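PDB 4OY7: putative secreted cellulose binding protein from Streptomyces coelicolor, which cleaves the glycosidic bonds of cellulose oxidatively at a copper site, this chain being its lytic polysaccharide monooxygenase domain without the rest of the longer protein. Local coordinates for residues 117-122 with 132-137. Residues are numbered along the deposited sequence; the frame is centred on the assembly and turned at random.
Sequences YLTKPG and DDLELI
Leu118 and Glu135 form a hydrogen-bonded antiparallel pair: Leu118 N reaches Glu135 O at 2.8 Å with an N-H...O angle of 160°, and Glu135 N returns the bond to Leu118 O. The bonding continues past the strand end, where Lys120 N donates to Asp133 O over 2.8 Å. Non-hydrogen-bonded pairs, Tyr117 with Leu136 and Thr119 with Leu134, flank Leu118 and Glu135. The pairing makes a beta hairpin of strands 112-119 and 134-141, closed by a long loop, the latter strand lying at an edge of the mixed sheet in the LPMO beta-sandwich core, far from the copper; strand 168-178 pairs with the other side of 112-119, and Thr119 OG1 bonds Leu171 N there.

Apolar packing divides by face. Tyr117 CG, anti to the carbonyl carbon (chi1 -51°), turns the ring under Leu136, whose CD1 stands over its centre, 3.9 Å from the ring centroid of Tyr117 and 13° off the normal, a CH-pi contact. On this same face Leu134 CD2 touches Thr119 CG2 at 3.7 Å, while Leu118 CB meets Ile137 CD1 on the opposite one.

The direct side-chain hydrogen bond across the segments comes from Lys120. Its extended chain crosses Glu135 at about a right angle, CE 3.6 Å from Glu135 CG, and NZ donates to Asp132 O (2.8 Å) from above the carbonyl plane. With an alanine here, Asp132 O would probably lose this donor and Glu135 CG the chain packed across it. A water within hydrogen-bonding distance of Leu118 O and Glu135 OE1 (2.8 Å to OE1) links the two.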
loop_
_atom_site.group_PDB
_atom_site.type_symbol
_atom_site.label_atom_id
_atom_site.label_comp_id
_atom_site.label_asym_id
_atom_site.label_seq_id
_atom_site.Cartn_x
_atom_site.Cartn_y
_atom_site.Cartn_z
ATOM N N TYR A 117 -7.979 -1.665 5.513
ATOM C CA TYR A 117 -8.683 -0.454 5.978
ATOM C C TYR A 117 -9.018 0.521 4.862
ATOM O O TYR A 117 -8.270 0.660 3.897
ATOM C CB TYR A 117 -7.856 0.312 7.018
ATOM C CG TYR A 117 -7.313 -0.463 8.201
ATOM C CD1 TYR A 117 -6.225 -1.313 8.070
ATOM C CD2 TYR A 117 -7.836 -0.272 9.454
ATOM C CE1 TYR A 117 -5.701 -1.986 9.178
ATOM C CE2 TYR A 117 -7.334 -0.928 10.569
ATOM C CZ TYR A 117 -6.244 -1.775 10.431
ATOM O OH TYR A 117 -5.782 -2.434 11.572
ATOM N N LEU A 118 -10.111 1.258 5.025
ATOM C CA LEU A 118 -10.499 2.274 4.022
ATOM C C LEU A 118 -10.726 3.602 4.717
ATOM O O LEU A 118 -11.319 3.655 5.774
ATOM C CB LEU A 118 -11.771 1.846 3.323
ATOM C CG LEU A 118 -12.352 2.743 2.236
ATOM C CD1 LEU A 118 -11.427 2.838 1.020
ATOM C CD2 LEU A 118 -13.717 2.198 1.845
ATOM N N THR A 119 -10.217 4.661 4.113
ATOM C CA THR A 119 -10.429 5.996 4.613
ATOM C C THR A 119 -11.915 6.304 4.632
ATOM O O THR A 119 -12.671 5.938 3.743
ATOM C CB THR A 119 -9.641 7.063 3.826
ATOM O OG1 THR A 119 -9.963 6.987 2.424
ATOM C CG2 THR A 119 -8.155 6.888 4.068
ATOM N N LYS A 120 -12.296 7.005 5.687
ATOM C CA LYS A 120 -13.700 7.359 5.924
ATOM C C LYS A 120 -14.232 8.342 4.899
ATOM O O LYS A 120 -13.490 9.139 4.315
ATOM C CB LYS A 120 -13.847 7.950 7.314
ATOM C CG LYS A 120 -13.553 6.966 8.418
ATOM C CD LYS A 120 -13.652 7.622 9.778
ATOM C CE LYS A 120 -13.273 6.657 10.890
ATOM N NZ LYS A 120 -13.196 7.297 12.234
ATOM N N PRO A 121 -15.553 8.321 4.698
ATOM C CA PRO A 121 -16.145 9.309 3.824
ATOM C C PRO A 121 -15.746 10.719 4.262
ATOM O O PRO A 121 -15.749 11.031 5.473
ATOM C CB PRO A 121 -17.648 9.102 4.023
ATOM C CG PRO A 121 -17.776 7.727 4.541
ATOM C CD PRO A 121 -16.564 7.470 5.354
ATOM N N GLY A 122 -15.434 11.561 3.289
ATOM C CA GLY A 122 -15.063 12.931 3.571
ATOM C C GLY A 122 -13.569 13.136 3.659
ATOM O O GLY A 122 -13.097 14.256 3.460
ATOM N N ASP A 132 -7.420 7.531 12.919
ATOM C CA ASP A 132 -8.848 7.885 13.069
ATOM C C ASP A 132 -9.531 8.273 11.762
ATOM O O ASP A 132 -10.715 8.601 11.748
ATOM C CB ASP A 132 -9.066 8.949 14.152
ATOM C CG ASP A 132 -8.635 10.330 13.745
ATOM O OD1 ASP A 132 -7.912 10.491 12.743
ATOM O OD2 ASP A 132 -9.012 11.309 14.463
ATOM N N ASP A 133 -8.793 8.261 10.670
ATOM C CA ASP A 133 -9.395 8.435 9.355
ATOM C C ASP A 133 -9.641 7.099 8.653
ATOM O O ASP A 133 -10.157 7.100 7.544
ATOM C CB ASP A 133 -8.460 9.252 8.486
ATOM C CG ASP A 133 -8.149 10.576 9.087
ATOM O OD1 ASP A 133 -6.950 10.875 9.236
ATOM O OD2 ASP A 133 -9.112 11.315 9.430
ATOM N N LEU A 134 -9.272 5.995 9.294
ATOM C CA LEU A 134 -9.349 4.647 8.687
ATOM C C LEU A 134 -10.344 3.779 9.399
ATOM O O LEU A 134 -10.451 3.832 10.638
ATOM C CB LEU A 134 -7.997 3.959 8.764
ATOM C CG LEU A 134 -6.956 4.441 7.758
ATOM C CD1 LEU A 134 -5.582 3.926 8.159
ATOM C CD2 LEU A 134 -7.318 4.072 6.323
ATOM N N GLU A 135 -11.050 2.953 8.611
ATOM C CA GLU A 135 -11.949 1.923 9.141
ATOM C C GLU A 135 -11.517 0.551 8.623
ATOM O O GLU A 135 -11.346 0.356 7.413
ATOM C CB GLU A 135 -13.399 2.210 8.732
ATOM C CG GLU A 135 -13.943 3.467 9.376
ATOM C CD GLU A 135 -15.399 3.748 9.041
ATOM O OE1 GLU A 135 -15.783 3.688 7.839
ATOM O OE2 GLU A 135 -16.143 4.107 9.991
ATOM N N LEU A 136 -11.326 -0.387 9.558
ATOM C CA LEU A 136 -11.051 -1.784 9.255
ATOM C C LEU A 136 -12.262 -2.396 8.604
ATOM O O LEU A 136 -13.335 -2.446 9.211
ATOM C CB LEU A 136 -10.723 -2.578 10.527
ATOM C CG LEU A 136 -10.379 -4.065 10.333
ATOM C CD1 LEU A 136 -9.058 -4.274 9.577
ATOM C CD2 LEU A 136 -10.356 -4.770 11.685
ATOM N N ILE A 137 -12.093 -2.867 7.375
ATOM C CA ILE A 137 -13.213 -3.404 6.582
ATOM C C ILE A 137 -13.089 -4.900 6.275
ATOM O O ILE A 137 -14.074 -5.552 5.958
ATOM C CB ILE A 137 -13.489 -2.574 5.298
ATOM C CG1 ILE A 137 -12.327 -2.543 4.328
ATOM C CG2 ILE A 137 -13.921 -1.144 5.663
ATOM C CD1 ILE A 137 -12.731 -1.956 2.978
HETATM O O HOH W 1 -14.249 3.758 5.481
HETATM O O HOH W 2 -11.191 4.828 13.164
#